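Side-chain contacts in Vpx protein (Simian immunodeficiency virus, PDB 4Z8L), which binds zinc and, like other Vpx accessory proteins, probably steers the host restriction factor SAMHD1 to a ubiquitin ligase for degradation: residues B[45-50]-B[72-77]; B[54-57]-B[62-65]. One frame throughout, in Å; residues are numbered along the deposited sequence.

In the fold
Both contacts join helix 45-58 to helix 63-84. Contact 2 (54-57 with 62-65) sits at the turn between the helices, and contact 1 (45-50 with 72-77) lies farther along both of them. Along the chain, the order is 45-50, 54-57, 62-65, 72-77, so contact 2 falls wholly between the two halves of contact 1. Their centres lie about 13 Å apart. Contact 2 is close and mostly aromatic. Contact 1 is sparser and aliphatic, and lies nearer the centre of the chain and on the side of the zinc site. Together they line the seam between two roughly antiparallel helices, which spread apart away from the turn. Chains of other proteins in the complex reach both places.

Contact 1 (B[45-50]-B[72-77]); sequences FRLWNT and LLMHKA
The CA atoms of Leu47 and Met74 are the nearest pair across the two helix segments, 8.3 Å apart, a spacing bridged by side chains with no hydrogen bond across. Leu47 carries the contact. Its CB points at the facing helix, and its two methyl branches divide between two consecutive residues. CD2 reaches Leu73 CD1 at 4.1 Å. CD1 comes to Met74 CG at 4.4 Å, which is a looser touch. Leu73 CD1 lies anti to its own CA (chi2 -168°), and this extended shape carries the methyl out to Leu47. The two leucine side chains meet obliquely. Met74 offers only the start of its side chain here. Its far end turns away to helix 21-35, where it packs on Ile31, Asn32 and Ala35. Leu47 and Leu73 each touch an apolar side chain of another protein chain as well, so the small leucine pair is buried with a partner's help. The side chain of Met74 lies about 9 Å from those of the zinc ligands His38 and His81. This packing joins the second and third helices of the zinc-stabilised three-helix fold of Vpx and Vpr.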
ATOM      1  N   PHE B  45      -0.493   4.442  19.726  1.00 52.67           N
ATOM      2  CA  PHE B  45       0.495   4.160  20.748  1.00 49.70           C
ATOM      3  C   PHE B  45       0.673   2.650  20.919  1.00 58.66           C
ATOM      4  O   PHE B  45       1.777   2.187  21.220  1.00 48.83           O
ATOM      5  CB  PHE B  45       0.069   4.811  22.062  1.00 41.45           C
ATOM      6  CG  PHE B  45       0.104   6.317  22.030  1.00 42.76           C
ATOM      7  CD1 PHE B  45       1.301   7.006  22.029  1.00 54.86           C
ATOM      8  CD2 PHE B  45      -1.074   7.043  21.964  1.00 50.74           C
ATOM      9  CE1 PHE B  45       1.316   8.385  21.994  1.00 65.97           C
ATOM     10  CE2 PHE B  45      -1.061   8.428  21.923  1.00 55.84           C
ATOM     11  CZ  PHE B  45       0.138   9.098  21.935  1.00 61.00           C
ATOM     12  N   ARG B  46      -0.381   1.882  20.630  1.00 49.03           N
ATOM     13  CA  ARG B  46      -0.334   0.431  20.818  1.00 47.13           C
ATOM     14  C   ARG B  46       0.754  -0.165  19.971  1.00 38.61           C
ATOM     15  O   ARG B  46       1.496  -1.039  20.417  1.00 42.96           O
ATOM     16  CB  ARG B  46      -1.655  -0.237  20.422  1.00 50.62           C
ATOM     17  CG  ARG B  46      -2.383  -0.895  21.559  1.00 73.14           C
ATOM     18  CD  ARG B  46      -1.734  -2.201  22.014  1.00 80.03           C
ATOM     19  NE  ARG B  46      -2.327  -2.651  23.272  1.00100.72           N
ATOM     20  CZ  ARG B  46      -3.491  -3.282  23.390  1.00 89.26           C
ATOM     21  NH1 ARG B  46      -4.218  -3.567  22.319  1.00 97.80           N
ATOM     22  NH2 ARG B  46      -3.933  -3.626  24.591  1.00 85.14           N
ATOM     23  N   LEU B  47       0.878   0.356  18.759  1.00 40.34           N
ATOM     24  CA  LEU B  47       1.951  -0.064  17.896  1.00 54.02           C
ATOM     25  C   LEU B  47       3.242   0.416  18.518  1.00 48.08           C
ATOM     26  O   LEU B  47       4.108  -0.388  18.890  1.00 54.27           O
ATOM     27  CB  LEU B  47       1.772   0.513  16.493  1.00 60.16           C
ATOM     28  CG  LEU B  47       0.955  -0.334  15.519  1.00 55.38           C
ATOM     29  CD1 LEU B  47       0.976   0.287  14.138  1.00 65.54           C
ATOM     30  CD2 LEU B  47       1.492  -1.754  15.482  1.00 55.59           C
ATOM     31  N   TRP B  48       3.312   1.729  18.720  1.00 41.98           N
ATOM     32  CA  TRP B  48       4.523   2.360  19.216  1.00 40.71           C
ATOM     33  C   TRP B  48       5.025   1.695  20.478  1.00 44.41           C
ATOM     34  O   TRP B  48       6.147   1.176  20.519  1.00 41.06           O
ATOM     35  CB  TRP B  48       4.283   3.845  19.479  1.00 48.66           C
ATOM     36  CG  TRP B  48       5.422   4.470  20.186  1.00 51.85           C
ATOM     37  CD1 TRP B  48       5.571   4.618  21.533  1.00 39.67           C
ATOM     38  CD2 TRP B  48       6.618   4.972  19.590  1.00 59.19           C
ATOM     39  NE1 TRP B  48       6.775   5.215  21.812  1.00 61.08           N
ATOM     40  CE2 TRP B  48       7.439   5.440  20.633  1.00 55.99           C
ATOM     41  CE3 TRP B  48       7.070   5.086  18.272  1.00 64.48           C
ATOM     42  CZ2 TRP B  48       8.682   6.013  20.403  1.00 58.39           C
ATOM     43  CZ3 TRP B  48       8.304   5.654  18.045  1.00 61.51           C
ATOM     44  CH2 TRP B  48       9.095   6.113  19.105  1.00 74.50           C
ATOM     45  N   ASN B  49       4.148   1.634  21.470  1.00 46.78           N
ATOM     46  CA  ASN B  49       4.502   1.049  22.745  1.00 44.69           C
ATOM     47  C   ASN B  49       4.986  -0.372  22.544  1.00 52.79           C
ATOM     48  O   ASN B  49       6.069  -0.725  23.013  1.00 52.01           O
ATOM     49  CB  ASN B  49       3.317   1.083  23.709  1.00 26.84           C
ATOM     50  CG  ASN B  49       2.974   2.491  24.157  1.00 42.09           C
ATOM     51  OD1 ASN B  49       3.821   3.385  24.143  1.00 43.86           O
ATOM     52  ND2 ASN B  49       1.723   2.696  24.554  1.00 41.95           N
ATOM     53  N   THR B  50       4.233  -1.166  21.786  1.00 46.47           N
ATOM     54  CA  THR B  50       4.616  -2.561  21.636  1.00 43.49           C
ATOM     55  C   THR B  50       6.013  -2.634  21.050  1.00 42.37           C
ATOM     56  O   THR B  50       6.854  -3.389  21.544  1.00 53.48           O
ATOM     57  CB  THR B  50       3.637  -3.352  20.752  1.00 45.26           C
ATOM     58  OG1 THR B  50       3.183  -2.524  19.674  1.00 61.94           O
ATOM     59  CG2 THR B  50       2.437  -3.807  21.568  1.00 42.06           C
ATOM     60  N   LEU B  72       8.200   1.099   9.484  1.00 25.98           N
ATOM     61  CA  LEU B  72       7.851   0.095   8.485  1.00 30.04           C
ATOM     62  C   LEU B  72       6.405  -0.384   8.625  1.00 31.80           C
ATOM     63  O   LEU B  72       5.612  -0.317   7.666  1.00 32.09           O
ATOM     64  CB  LEU B  72       8.806  -1.097   8.593  1.00 24.13           C
ATOM     65  CG  LEU B  72      10.027  -1.131   7.668  1.00 32.47           C
ATOM     66  CD1 LEU B  72      10.630   0.253   7.498  1.00 37.71           C
ATOM     67  CD2 LEU B  72      11.066  -2.101   8.211  1.00 27.49           C
ATOM     68  N   LEU B  73       6.069  -0.854   9.826  1.00 29.15           N
ATOM     69  CA  LEU B  73       4.720  -1.339  10.093  1.00 19.92           C
ATOM     70  C   LEU B  73       3.677  -0.306   9.704  1.00 24.46           C
ATOM     71  O   LEU B  73       2.688  -0.624   9.044  1.00 31.96           O
ATOM     72  CB  LEU B  73       4.545  -1.697  11.568  1.00 33.54           C
ATOM     73  CG  LEU B  73       5.235  -2.955  12.091  1.00 33.10           C
ATOM     74  CD1 LEU B  73       4.710  -3.313  13.470  1.00 30.80           C
ATOM     75  CD2 LEU B  73       5.068  -4.110  11.126  1.00 36.93           C
ATOM     76  N   MET B  74       3.912   0.941  10.094  1.00 34.63           N
ATOM     77  CA  MET B  74       2.905   1.967   9.874  1.00 35.04           C
ATOM     78  C   MET B  74       2.844   2.420   8.413  1.00 31.73           C
ATOM     79  O   MET B  74       1.805   2.888   7.958  1.00 25.03           O
ATOM     80  CB  MET B  74       3.132   3.154  10.797  1.00 26.37           C
ATOM     81  CG  MET B  74       1.835   3.612  11.436  1.00 41.54           C
ATOM     82  SD  MET B  74       2.003   5.124  12.376  1.00 74.16           S
ATOM     83  CE  MET B  74       2.166   6.261  11.016  1.00 62.93           C
ATOM     84  N   HIS B  75       3.952   2.303   7.683  1.00 24.18           N
ATOM     85  CA  HIS B  75       3.909   2.533   6.241  1.00 28.86           C
ATOM     86  C   HIS B  75       3.042   1.474   5.580  1.00 26.40           C
ATOM     87  O   HIS B  75       2.315   1.753   4.620  1.00 33.81           O
ATOM     88  CB  HIS B  75       5.311   2.502   5.626  1.00 30.76           C
ATOM     89  CG  HIS B  75       5.914   3.856   5.415  1.00 28.04           C
ATOM     90  ND1 HIS B  75       7.224   4.034   5.025  1.00 36.39           N
ATOM     91  CD2 HIS B  75       5.383   5.096   5.524  1.00 38.21           C
ATOM     92  CE1 HIS B  75       7.476   5.325   4.911  1.00 31.54           C
ATOM     93  NE2 HIS B  75       6.375   5.991   5.208  1.00 35.56           N
ATOM     94  N   LYS B  76       3.094   0.262   6.121  1.00 23.91           N
ATOM     95  CA  LYS B  76       2.248  -0.809   5.607  1.00 24.13           C
ATOM     96  C   LYS B  76       0.784  -0.594   6.006  1.00 27.59           C
ATOM     97  O   LYS B  76      -0.136  -0.964   5.269  1.00 30.61           O
ATOM     98  CB  LYS B  76       2.774  -2.160   6.093  1.00 34.31           C
ATOM     99  CG  LYS B  76       4.178  -2.436   5.568  1.00 35.28           C
ATOM    100  CD  LYS B  76       4.821  -3.664   6.178  1.00 34.26           C
ATOM    101  CE  LYS B  76       6.259  -3.797   5.694  1.00 37.95           C
ATOM    102  NZ  LYS B  76       6.992  -4.905   6.358  1.00 40.48           N
ATOM    103  N   ALA B  77       0.573   0.028   7.163  1.00 24.56           N
ATOM    104  CA  ALA B  77      -0.771   0.383   7.613  1.00 24.73           C
ATOM    105  C   ALA B  77      -1.390   1.466   6.729  1.00 32.44           C
ATOM    106  O   ALA B  77      -2.528   1.336   6.287  1.00 32.75           O
ATOM    107  CB  ALA B  77      -0.742   0.835   9.060  1.00 24.73           C
TER

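Contact 2 (B[54-57]-B[62-65]); sequences HWHD and SLDY
Ser62 meets His56 through its backbone: Ser62 O lies 4.5 Å from His56 CB, a loose contact. The Ser62 CB is directed away from helix 45-58, and its hydroxyl serves its own helix. It is the N-cap residue, and Ser62 OG accepts a weak, bent bond from Asp64 N (3.1 Å, 131° at the hydrogen). Another weak bond, from Tyr65 N to Ser62 O, closes the first turn. Leu63 comes next, and its CA is 5.7 Å from the CA of His56, the closest pair of CA atoms between the segments. Its CD1 touches the His56 ring at CD2, 4.2 Å away. The His56 ring is held through ND1, which is hydrogen-bonded to Arg61 O in the turn. The backbones of Trp55 and Arg61 are hydrogen-bonded too. The whole is the tight end of an alpha-alpha hairpin, where helix 45-58 reverses into helix 63-84 over a few residues. Tyr65 then turns back to Trp55. Its CG is anti to the backbone N (chi1 -177°), and the ring edge is directed at the indole. This gives a T-shaped stack, with planes at 87° and centroids of the indole five-membered ring and the phenol ring 5.5 Å apart. Tyr65 CE2 lies over one indole face, toward its rim, at 4.0 Å from Trp55 CG. Tyr65 CD2 also rests against Trp55 CB. Beyond the stack, Tyr65 OH is hydrogen-bonded to Arg69 NH1 and to an acidic side chain of another protein chain.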
ATOM      1  N   HIS B  54       9.046  -4.322  22.608  1.00 39.69           N
ATOM      2  CA  HIS B  54       9.497  -5.605  22.075  1.00 39.68           C
ATOM      3  C   HIS B  54      10.965  -5.626  21.667  1.00 42.61           C
ATOM      4  O   HIS B  54      11.764  -6.361  22.244  1.00 53.53           O
ATOM      5  CB  HIS B  54       8.638  -6.012  20.879  1.00 47.16           C
ATOM      6  CG  HIS B  54       8.779  -7.457  20.506  1.00 51.45           C
ATOM      7  ND1 HIS B  54       9.407  -8.376  21.313  1.00 57.49           N
ATOM      8  CD2 HIS B  54       8.373  -8.136  19.405  1.00 50.97           C
ATOM      9  CE1 HIS B  54       9.378  -9.564  20.733  1.00 62.71           C
ATOM     10  NE2 HIS B  54       8.758  -9.444  19.574  1.00 60.19           N
ATOM     11  N   TRP B  55      11.321  -4.821  20.674  1.00 45.55           N
ATOM     12  CA  TRP B  55      12.666  -4.872  20.128  1.00 50.58           C
ATOM     13  C   TRP B  55      13.574  -4.056  21.010  1.00 30.95           C
ATOM     14  O   TRP B  55      14.676  -4.484  21.354  1.00 48.41           O
ATOM     15  CB  TRP B  55      12.704  -4.352  18.697  1.00 44.76           C
ATOM     16  CG  TRP B  55      12.185  -5.347  17.740  1.00 39.85           C
ATOM     17  CD1 TRP B  55      12.679  -6.597  17.502  1.00 37.83           C
ATOM     18  CD2 TRP B  55      11.030  -5.205  16.917  1.00 32.53           C
ATOM     19  NE1 TRP B  55      11.910  -7.235  16.561  1.00 32.72           N
ATOM     20  CE2 TRP B  55      10.889  -6.401  16.188  1.00 37.84           C
ATOM     21  CE3 TRP B  55      10.106  -4.178  16.718  1.00 34.90           C
ATOM     22  CZ2 TRP B  55       9.859  -6.595  15.273  1.00 45.30           C
ATOM     23  CZ3 TRP B  55       9.084  -4.373  15.813  1.00 53.63           C
ATOM     24  CH2 TRP B  55       8.970  -5.570  15.098  1.00 50.70           C
ATOM     25  N   HIS B  56      13.123  -2.870  21.381  1.00 34.69           N
ATOM     26  CA  HIS B  56      13.928  -2.094  22.294  1.00 38.31           C
ATOM     27  C   HIS B  56      14.066  -2.683  23.680  1.00 58.03           C
ATOM     28  O   HIS B  56      15.172  -2.837  24.167  1.00 61.09           O
ATOM     29  CB  HIS B  56      13.418  -0.683  22.453  1.00 30.43           C
ATOM     30  CG  HIS B  56      14.117   0.049  23.556  1.00 57.08           C
ATOM     31  ND1 HIS B  56      15.478  -0.056  23.777  1.00 70.51           N
ATOM     32  CD2 HIS B  56      13.639   0.844  24.529  1.00 71.00           C
ATOM     33  CE1 HIS B  56      15.800   0.657  24.841  1.00 78.06           C
ATOM     34  NE2 HIS B  56      14.696   1.207  25.325  1.00 74.23           N
ATOM     35  N   ASP B  57      12.960  -2.927  24.365  1.00 63.98           N
ATOM     36  CA  ASP B  57      13.075  -3.401  25.739  1.00 47.30           C
ATOM     37  C   ASP B  57      13.510  -4.856  25.780  1.00 47.57           C
ATOM     38  O   ASP B  57      14.613  -5.167  26.224  1.00 59.75           O
ATOM     39  CB  ASP B  57      11.771  -3.204  26.509  1.00 46.17           C
ATOM     40  CG  ASP B  57      11.510  -1.745  26.841  1.00 55.40           C
ATOM     41  OD1 ASP B  57      12.474  -0.945  26.837  1.00 62.68           O
ATOM     42  OD2 ASP B  57      10.345  -1.394  27.113  1.00 54.98           O
ATOM     43  N   SER B  62      18.515  -1.126  19.559  1.00 52.44           N
ATOM     44  CA  SER B  62      18.537   0.330  19.496  1.00 37.50           C
ATOM     45  C   SER B  62      17.124   0.886  19.475  1.00 38.38           C
ATOM     46  O   SER B  62      16.189   0.220  19.033  1.00 42.83           O
ATOM     47  CB  SER B  62      19.303   0.806  18.262  1.00 44.29           C
ATOM     48  OG  SER B  62      19.198   2.213  18.112  1.00 30.39           O
ATOM     49  N   LEU B  63      16.971   2.106  19.973  1.00 51.71           N
ATOM     50  CA  LEU B  63      15.676   2.763  19.951  1.00 47.58           C
ATOM     51  C   LEU B  63      15.385   3.151  18.515  1.00 36.13           C
ATOM     52  O   LEU B  63      14.240   3.138  18.072  1.00 30.83           O
ATOM     53  CB  LEU B  63      15.649   3.980  20.870  1.00 42.29           C
ATOM     54  CG  LEU B  63      14.298   4.683  20.983  1.00 43.37           C
ATOM     55  CD1 LEU B  63      13.232   3.693  21.426  1.00 47.49           C
ATOM     56  CD2 LEU B  63      14.386   5.841  21.961  1.00 43.67           C
ATOM     57  N   ASP B  64      16.443   3.511  17.794  1.00 40.51           N
ATOM     58  CA  ASP B  64      16.336   3.812  16.375  1.00 34.24           C
ATOM     59  C   ASP B  64      15.853   2.593  15.599  1.00 29.98           C
ATOM     60  O   ASP B  64      15.139   2.725  14.606  1.00 40.53           O
ATOM     61  CB  ASP B  64      17.681   4.284  15.824  1.00 23.56           C
ATOM     62  CG  ASP B  64      18.089   5.637  16.369  1.00 44.58           C
ATOM     63  OD1 ASP B  64      17.217   6.351  16.909  1.00 20.12           O
ATOM     64  OD2 ASP B  64      19.284   5.988  16.255  1.00 61.57           O
ATOM     65  N   TYR B  65      16.236   1.405  16.059  1.00 36.05           N
ATOM     66  CA  TYR B  65      15.825   0.176  15.395  1.00 29.85           C
ATOM     67  C   TYR B  65      14.329  -0.057  15.588  1.00 24.98           C
ATOM     68  O   TYR B  65      13.601  -0.321  14.631  1.00 46.50           O
ATOM     69  CB  TYR B  65      16.617  -1.027  15.910  1.00 36.75           C
ATOM     70  CG  TYR B  65      16.256  -2.303  15.190  1.00 32.95           C
ATOM     71  CD1 TYR B  65      16.778  -2.577  13.934  1.00 33.53           C
ATOM     72  CD2 TYR B  65      15.371  -3.219  15.745  1.00 39.28           C
ATOM     73  CE1 TYR B  65      16.442  -3.730  13.257  1.00 25.28           C
ATOM     74  CE2 TYR B  65      15.031  -4.380  15.073  1.00 26.74           C
ATOM     75  CZ  TYR B  65      15.572  -4.628  13.831  1.00 21.31           C
ATOM     76  OH  TYR B  65      15.239  -5.778  13.155  1.00 47.91           O
TER